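PDB 3I3V: probable secreted solute-binding lipoprotein from Streptomyces coelicolor, which probably binds a solute outside the cell and hands it to a membrane transporter, as other lipoproteins of the extracellular solute-binding family do. Local coordinates for residues Q183-S196 / S352-A364. Residues are numbered along the deposited sequence; the frame is centred on the assembly and turned at random.
Sequences QTFLSQDEARHVYS and SQVLLPDVYVPPA
Pro357 lies over one face of the Tyr195 ring, a CH-pi contact in which CG stands 4.1 Å from the ring centroid and only 8° off its normal. Tyr195 CG is turned beside its own backbone N (chi1 -74°), which brings the ring to Pro357, while Ala179 and Ile182 of helix 172-182 also touch it and Phe200 meets it edge-to-face. One helical turn before Tyr195, Ala191 meets Leu355, whose side chain forks: CD2 rests on Ala191 CB at 3.6 Å, and CD1 reaches the aliphatic part of Arg192. In this periplasmic-binding-protein type of fold, the contact seats helix 188-197 on the irregular chain that leaves strand 352-354, the strand itself pairing with 280-284. Bends at chi2 and chi3 lay Arg192 CG and CD against the CE2 side of the Tyr360 ring, with guanidinium and ring planes 52° apart. The same curl lets NE donate a bent hydrogen bond (3.2 Å) to Gln188 O from above its carbonyl plane and brings NH2 into a salt bridge with Asp189 OD1. Replacing Arg192 by an alanine is likely to leave Asp189 without its charged mate and Tyr360 without the methylenes beside its ring. Farther along, Ser196 OG donates a hydrogen bond to Arg192 O and sits 3.4 Å from Tyr360 CB.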
ATOM      1  N   GLN C 183      18.796  62.394   9.583  1.00 36.13           N
ATOM      2  CA  GLN C 183      17.800  61.330   9.668  1.00 35.85           C
ATOM      3  C   GLN C 183      17.737  60.671  11.033  1.00 36.70           C
ATOM      4  O   GLN C 183      17.062  59.658  11.203  1.00 36.39           O
ATOM      5  CB  GLN C 183      18.050  60.265   8.598  1.00 33.13           C
ATOM      6  CG  GLN C 183      17.498  60.631   7.229  1.00 32.88           C
ATOM      7  CD  GLN C 183      17.873  59.615   6.170  1.00 30.86           C
ATOM      8  OE1 GLN C 183      18.911  59.736   5.521  1.00 30.49           O
ATOM      9  NE2 GLN C 183      17.036  58.595   6.003  1.00 29.37           N
ATOM     10  N   THR C 184      18.444  61.230  12.005  1.00 36.55           N
ATOM     11  CA  THR C 184      18.404  60.668  13.344  1.00 38.44           C
ATOM     12  C   THR C 184      16.969  60.800  13.858  1.00 40.05           C
ATOM     13  O   THR C 184      16.508  59.987  14.656  1.00 39.38           O
ATOM     14  CB  THR C 184      19.351  61.426  14.298  1.00 38.77           C
ATOM     15  OG1 THR C 184      20.701  61.322  13.818  1.00 38.86           O
ATOM     16  CG2 THR C 184      19.268  60.839  15.714  1.00 38.78           C
ATOM     17  N   PHE C 185      16.268  61.824  13.369  1.00 40.94           N
ATOM     18  CA  PHE C 185      14.891  62.114  13.768  1.00 42.46           C
ATOM     19  C   PHE C 185      13.889  62.023  12.616  1.00 43.20           C
ATOM     20  O   PHE C 185      12.912  62.767  12.579  1.00 44.93           O
ATOM     21  CB  PHE C 185      14.815  63.518  14.370  1.00 41.79           C
ATOM     22  CG  PHE C 185      15.685  63.711  15.584  1.00 44.11           C
ATOM     23  CD1 PHE C 185      15.308  63.193  16.823  1.00 44.25           C
ATOM     24  CD2 PHE C 185      16.876  64.424  15.494  1.00 43.14           C
ATOM     25  CE1 PHE C 185      16.108  63.385  17.952  1.00 44.31           C
ATOM     26  CE2 PHE C 185      17.681  64.618  16.613  1.00 42.43           C
ATOM     27  CZ  PHE C 185      17.296  64.100  17.845  1.00 42.57           C
ATOM     28  N   LEU C 186      14.123  61.112  11.682  1.00 43.38           N
ATOM     29  CA  LEU C 186      13.231  60.954  10.540  1.00 42.92           C
ATOM     30  C   LEU C 186      13.066  59.486  10.165  1.00 44.49           C
ATOM     31  O   LEU C 186      14.053  58.765  10.005  1.00 43.74           O
ATOM     32  CB  LEU C 186      13.783  61.727   9.334  1.00 41.90           C
ATOM     33  CG  LEU C 186      13.729  63.259   9.353  1.00 39.79           C
ATOM     34  CD1 LEU C 186      14.622  63.834   8.277  1.00 39.31           C
ATOM     35  CD2 LEU C 186      12.307  63.706   9.142  1.00 37.88           C
ATOM     36  N   SER C 187      11.819  59.037  10.035  1.00 44.67           N
ATOM     37  CA  SER C 187      11.568  57.657   9.654  1.00 44.87           C
ATOM     38  C   SER C 187      11.833  57.562   8.159  1.00 46.67           C
ATOM     39  O   SER C 187      12.063  58.573   7.501  1.00 46.00           O
ATOM     40  CB  SER C 187      10.121  57.270   9.938  1.00 44.52           C
ATOM     41  OG  SER C 187       9.235  58.038   9.144  1.00 44.95           O
ATOM     42  N   GLN C 188      11.788  56.353   7.621  1.00 49.15           N
ATOM     43  CA  GLN C 188      12.034  56.159   6.199  1.00 51.39           C
ATOM     44  C   GLN C 188      11.122  57.039   5.336  1.00 52.19           C
ATOM     45  O   GLN C 188      11.583  57.729   4.426  1.00 51.84           O
ATOM     46  CB  GLN C 188      11.827  54.687   5.833  1.00 52.71           C
ATOM     47  CG  GLN C 188      12.901  54.134   4.915  1.00 56.86           C
ATOM     48  CD  GLN C 188      14.190  53.825   5.651  1.00 57.17           C
ATOM     49  OE1 GLN C 188      14.585  54.548   6.567  1.00 58.56           O
ATOM     50  NE2 GLN C 188      14.858  52.750   5.249  1.00 58.48           N
ATOM     51  N   ASP C 189       9.826  57.009   5.629  1.00 53.02           N
ATOM     52  CA  ASP C 189       8.843  57.790   4.884  1.00 52.88           C
ATOM     53  C   ASP C 189       9.066  59.293   4.986  1.00 52.16           C
ATOM     54  O   ASP C 189       8.913  60.014   3.993  1.00 53.21           O
ATOM     55  CB  ASP C 189       7.434  57.443   5.364  1.00 55.82           C
ATOM     56  CG  ASP C 189       6.904  56.166   4.736  1.00 59.08           C
ATOM     57  OD1 ASP C 189       7.648  55.161   4.693  1.00 60.41           O
ATOM     58  OD2 ASP C 189       5.739  56.166   4.284  1.00 62.42           O
ATOM     59  N   GLU C 190       9.429  59.762   6.179  1.00 48.61           N
ATOM     60  CA  GLU C 190       9.675  61.184   6.399  1.00 46.22           C
ATOM     61  C   GLU C 190      10.885  61.681   5.632  1.00 44.28           C
ATOM     62  O   GLU C 190      10.853  62.759   5.047  1.00 43.07           O
ATOM     63  CB  GLU C 190       9.850  61.459   7.892  1.00 47.12           C
ATOM     64  CG  GLU C 190       8.539  61.467   8.645  1.00 48.99           C
ATOM     65  CD  GLU C 190       8.701  61.194  10.122  1.00 50.85           C
ATOM     66  OE1 GLU C 190       7.709  61.359  10.860  1.00 52.38           O
ATOM     67  OE2 GLU C 190       9.810  60.803  10.546  1.00 52.73           O
ATOM     68  N   ALA C 191      11.956  60.895   5.644  1.00 44.40           N
ATOM     69  CA  ALA C 191      13.172  61.259   4.929  1.00 43.97           C
ATOM     70  C   ALA C 191      12.828  61.299   3.447  1.00 43.85           C
ATOM     71  O   ALA C 191      13.349  62.123   2.697  1.00 45.27           O
ATOM     72  CB  ALA C 191      14.270  60.230   5.194  1.00 40.46           C
ATOM     73  N   ARG C 192      11.935  60.404   3.037  1.00 45.20           N
ATOM     74  CA  ARG C 192      11.493  60.318   1.647  1.00 46.71           C
ATOM     75  C   ARG C 192      10.881  61.656   1.226  1.00 45.93           C
ATOM     76  O   ARG C 192      11.198  62.191   0.163  1.00 45.30           O
ATOM     77  CB  ARG C 192      10.440  59.216   1.497  1.00 50.19           C
ATOM     78  CG  ARG C 192      10.671  58.266   0.338  1.00 53.85           C
ATOM     79  CD  ARG C 192      11.569  57.112   0.754  1.00 58.23           C
ATOM     80  NE  ARG C 192      10.900  56.176   1.655  1.00 60.50           N
ATOM     81  CZ  ARG C 192       9.941  55.333   1.285  1.00 62.73           C
ATOM     82  NH1 ARG C 192       9.533  55.301   0.023  1.00 64.71           N
ATOM     83  NH2 ARG C 192       9.393  54.516   2.177  1.00 63.11           N
ATOM     84  N   HIS C 193       9.995  62.184   2.068  1.00 45.10           N
ATOM     85  CA  HIS C 193       9.339  63.462   1.800  1.00 45.11           C
ATOM     86  C   HIS C 193      10.333  64.622   1.876  1.00 42.95           C
ATOM     87  O   HIS C 193      10.343  65.495   1.006  1.00 42.51           O
ATOM     88  CB  HIS C 193       8.195  63.701   2.801  1.00 46.40           C
ATOM     89  CG  HIS C 193       7.709  65.121   2.833  1.00 47.58           C
ATOM     90  ND1 HIS C 193       7.167  65.749   1.732  1.00 48.30           N
ATOM     91  CD2 HIS C 193       7.722  66.044   3.823  1.00 48.37           C
ATOM     92  CE1 HIS C 193       6.870  66.999   2.043  1.00 48.53           C
ATOM     93  NE2 HIS C 193       7.197  67.204   3.305  1.00 49.43           N
ATOM     94  N   VAL C 194      11.164  64.626   2.918  1.00 40.27           N
ATOM     95  CA  VAL C 194      12.151  65.689   3.093  1.00 38.13           C
ATOM     96  C   VAL C 194      13.055  65.850   1.873  1.00 38.45           C
ATOM     97  O   VAL C 194      13.148  66.939   1.314  1.00 41.01           O
ATOM     98  CB  VAL C 194      13.037  65.446   4.346  1.00 36.02           C
ATOM     99  CG1 VAL C 194      14.079  66.542   4.476  1.00 32.04           C
ATOM    100  CG2 VAL C 194      12.179  65.416   5.586  1.00 35.86           C
ATOM    101  N   TYR C 195      13.706  64.772   1.444  1.00 38.46           N
ATOM    102  CA  TYR C 195      14.616  64.853   0.304  1.00 38.71           C
ATOM    103  C   TYR C 195      13.979  64.901  -1.069  1.00 39.00           C
ATOM    104  O   TYR C 195      14.666  65.166  -2.049  1.00 38.85           O
ATOM    105  CB  TYR C 195      15.645  63.721   0.381  1.00 37.22           C
ATOM    106  CG  TYR C 195      16.650  64.005   1.456  1.00 36.18           C
ATOM    107  CD1 TYR C 195      17.728  64.855   1.210  1.00 34.19           C
ATOM    108  CD2 TYR C 195      16.444  63.557   2.763  1.00 34.85           C
ATOM    109  CE1 TYR C 195      18.567  65.262   2.236  1.00 33.23           C
ATOM    110  CE2 TYR C 195      17.275  63.965   3.797  1.00 34.87           C
ATOM    111  CZ  TYR C 195      18.330  64.821   3.523  1.00 33.70           C
ATOM    112  OH  TYR C 195      19.123  65.269   4.539  1.00 35.63           O
ATOM    113  N   SER C 196      12.673  64.652  -1.145  1.00 40.01           N
ATOM    114  CA  SER C 196      11.968  64.716  -2.428  1.00 40.89           C
ATOM    115  C   SER C 196      11.465  66.131  -2.713  1.00 40.45           C
ATOM    116  O   SER C 196      11.548  66.614  -3.846  1.00 38.54           O
ATOM    117  CB  SER C 196      10.768  63.760  -2.443  1.00 41.21           C
ATOM    118  OG  SER C 196      11.171  62.432  -2.726  1.00 45.99           O
ATOM    119  N   SER C 352      20.419  50.583  13.147  1.00 49.64           N
ATOM    120  CA  SER C 352      19.199  50.923  12.414  1.00 48.56           C
ATOM    121  C   SER C 352      19.443  51.481  11.014  1.00 47.97           C
ATOM    122  O   SER C 352      20.346  52.289  10.799  1.00 47.07           O
ATOM    123  CB  SER C 352      18.367  51.927  13.214  1.00 48.52           C
ATOM    124  OG  SER C 352      17.959  51.370  14.451  1.00 49.21           O
ATOM    125  N   GLN C 353      18.614  51.050  10.068  1.00 46.71           N
ATOM    126  CA  GLN C 353      18.720  51.485   8.678  1.00 44.75           C
ATOM    127  C   GLN C 353      18.133  52.857   8.437  1.00 42.86           C
ATOM    128  O   GLN C 353      17.030  53.149   8.899  1.00 43.38           O
ATOM    129  CB  GLN C 353      17.955  50.547   7.740  1.00 46.33           C
ATOM    130  CG  GLN C 353      18.456  49.139   7.585  1.00 46.40           C
ATOM    131  CD  GLN C 353      17.603  48.368   6.595  1.00 47.41           C
ATOM    132  OE1 GLN C 353      17.428  48.790   5.447  1.00 48.59           O
ATOM    133  NE2 GLN C 353      17.064  47.235   7.032  1.00 47.73           N
ATOM    134  N   VAL C 354      18.864  53.694   7.706  1.00 39.58           N
ATOM    135  CA  VAL C 354      18.349  54.999   7.319  1.00 38.59           C
ATOM    136  C   VAL C 354      18.441  55.020   5.798  1.00 37.76           C
ATOM    137  O   VAL C 354      19.072  54.155   5.192  1.00 35.39           O
ATOM    138  CB  VAL C 354      19.125  56.177   7.938  1.00 38.49           C
ATOM    139  CG1 VAL C 354      18.934  56.161   9.443  1.00 37.94           C
ATOM    140  CG2 VAL C 354      20.595  56.113   7.562  1.00 39.34           C
ATOM    141  N   LEU C 355      17.829  56.005   5.170  1.00 36.75           N
ATOM    142  CA  LEU C 355      17.821  56.014   3.725  1.00 37.61           C
ATOM    143  C   LEU C 355      18.907  56.771   2.960  1.00 37.91           C
ATOM    144  O   LEU C 355      19.545  57.695   3.480  1.00 36.46           O
ATOM    145  CB  LEU C 355      16.413  56.437   3.279  1.00 39.40           C
ATOM    146  CG  LEU C 355      16.081  57.518   2.265  1.00 41.65           C
ATOM    147  CD1 LEU C 355      14.573  57.545   2.087  1.00 42.53           C
ATOM    148  CD2 LEU C 355      16.569  58.873   2.750  1.00 42.95           C
ATOM    149  N   LEU C 356      19.136  56.315   1.728  1.00 36.66           N
ATOM    150  CA  LEU C 356      20.090  56.929   0.813  1.00 35.79           C
ATOM    151  C   LEU C 356      19.230  57.862  -0.051  1.00 36.30           C
ATOM    152  O   LEU C 356      18.437  57.407  -0.864  1.00 37.35           O
ATOM    153  CB  LEU C 356      20.756  55.878  -0.074  1.00 33.32           C
ATOM    154  CG  LEU C 356      21.639  56.512  -1.164  1.00 34.07           C
ATOM    155  CD1 LEU C 356      22.745  57.297  -0.498  1.00 30.20           C
ATOM    156  CD2 LEU C 356      22.220  55.451  -2.089  1.00 33.32           C
ATOM    157  N   PRO C 357      19.392  59.182   0.112  1.00 36.08           N
ATOM    158  CA  PRO C 357      18.630  60.199  -0.627  1.00 36.21           C
ATOM    159  C   PRO C 357      18.658  60.175  -2.159  1.00 35.87           C
ATOM    160  O   PRO C 357      17.677  60.538  -2.801  1.00 36.07           O
ATOM    161  CB  PRO C 357      19.187  61.512  -0.074  1.00 35.31           C
ATOM    162  CG  PRO C 357      19.693  61.129   1.297  1.00 36.32           C
ATOM    163  CD  PRO C 357      20.362  59.820   1.014  1.00 34.37           C
ATOM    164  N   ASP C 358      19.780  59.753  -2.728  1.00 35.50           N
ATOM    165  CA  ASP C 358      19.989  59.727  -4.175  1.00 35.34           C
ATOM    166  C   ASP C 358      18.787  59.564  -5.104  1.00 37.09           C
ATOM    167  O   ASP C 358      18.516  60.431  -5.932  1.00 35.71           O
ATOM    168  CB  ASP C 358      21.033  58.673  -4.506  1.00 34.74           C
ATOM    169  CG  ASP C 358      22.390  59.028  -3.953  1.00 33.09           C
ATOM    170  OD1 ASP C 358      22.436  59.645  -2.874  1.00 32.00           O
ATOM    171  OD2 ASP C 358      23.406  58.687  -4.588  1.00 34.89           O
ATOM    172  N   VAL C 359      18.075  58.454  -4.972  1.00 39.23           N
ATOM    173  CA  VAL C 359      16.930  58.177  -5.829  1.00 39.97           C
ATOM    174  C   VAL C 359      15.827  59.223  -5.757  1.00 38.52           C
ATOM    175  O   VAL C 359      15.130  59.447  -6.740  1.00 38.70           O
ATOM    176  CB  VAL C 359      16.283  56.813  -5.479  1.00 42.44           C
ATOM    177  CG1 VAL C 359      15.765  56.146  -6.747  1.00 43.71           C
ATOM    178  CG2 VAL C 359      17.279  55.928  -4.743  1.00 45.44           C
ATOM    179  N   TYR C 360      15.674  59.861  -4.600  1.00 37.54           N
ATOM    180  CA  TYR C 360      14.604  60.836  -4.397  1.00 37.11           C
ATOM    181  C   TYR C 360      14.933  62.302  -4.647  1.00 36.14           C
ATOM    182  O   TYR C 360      14.027  63.122  -4.798  1.00 35.94           O
ATOM    183  CB  TYR C 360      14.042  60.691  -2.981  1.00 38.47           C
ATOM    184  CG  TYR C 360      13.872  59.254  -2.541  1.00 39.24           C
ATOM    185  CD1 TYR C 360      14.923  58.562  -1.940  1.00 40.70           C
ATOM    186  CD2 TYR C 360      12.673  58.573  -2.762  1.00 40.43           C
ATOM    187  CE1 TYR C 360      14.787  57.222  -1.565  1.00 41.60           C
ATOM    188  CE2 TYR C 360      12.524  57.234  -2.395  1.00 41.27           C
ATOM    189  CZ  TYR C 360      13.587  56.563  -1.795  1.00 42.75           C
ATOM    190  OH  TYR C 360      13.440  55.238  -1.430  1.00 44.25           O
ATOM    191  N   VAL C 361      16.215  62.635  -4.686  1.00 34.72           N
ATOM    192  CA  VAL C 361      16.625  64.010  -4.910  1.00 33.13           C
ATOM    193  C   VAL C 361      16.523  64.380  -6.392  1.00 34.52           C
ATOM    194  O   VAL C 361      17.183  63.772  -7.230  1.00 35.64           O
ATOM    195  CB  VAL C 361      18.088  64.242  -4.451  1.00 32.66           C
ATOM    196  CG1 VAL C 361      18.506  65.662  -4.775  1.00 30.60           C
ATOM    197  CG2 VAL C 361      18.227  63.975  -2.943  1.00 31.09           C
ATOM    198  N   PRO C 362      15.683  65.378  -6.734  1.00 34.45           N
ATOM    199  CA  PRO C 362      15.551  65.785  -8.136  1.00 33.06           C
ATOM    200  C   PRO C 362      16.960  66.108  -8.621  1.00 33.50           C
ATOM    201  O   PRO C 362      17.693  66.832  -7.943  1.00 35.25           O
ATOM    202  CB  PRO C 362      14.678  67.032  -8.053  1.00 32.79           C
ATOM    203  CG  PRO C 362      13.822  66.768  -6.838  1.00 34.09           C
ATOM    204  CD  PRO C 362      14.829  66.203  -5.859  1.00 34.20           C
ATOM    205  N   PRO C 363      17.360  65.582  -9.792  1.00 32.30           N
ATOM    206  CA  PRO C 363      18.709  65.848 -10.307  1.00 31.66           C
ATOM    207  C   PRO C 363      19.126  67.322 -10.269  1.00 32.37           C
ATOM    208  O   PRO C 363      20.299  67.638 -10.080  1.00 31.44           O
ATOM    209  CB  PRO C 363      18.650  65.292 -11.733  1.00 30.58           C
ATOM    210  CG  PRO C 363      17.661  64.169 -11.615  1.00 33.31           C
ATOM    211  CD  PRO C 363      16.576  64.785 -10.755  1.00 30.27           C
ATOM    212  N   ALA C 364      18.164  68.221 -10.451  1.00 33.51           N
ATOM    213  CA  ALA C 364      18.451  69.657 -10.447  1.00 35.49           C
ATOM    214  C   ALA C 364      18.968  70.144  -9.091  1.00 34.96           C
ATOM    215  O   ALA C 364      19.671  71.153  -9.013  1.00 35.10           O
ATOM    216  CB  ALA C 364      17.197  70.442 -10.837  1.00 34.73           C
TER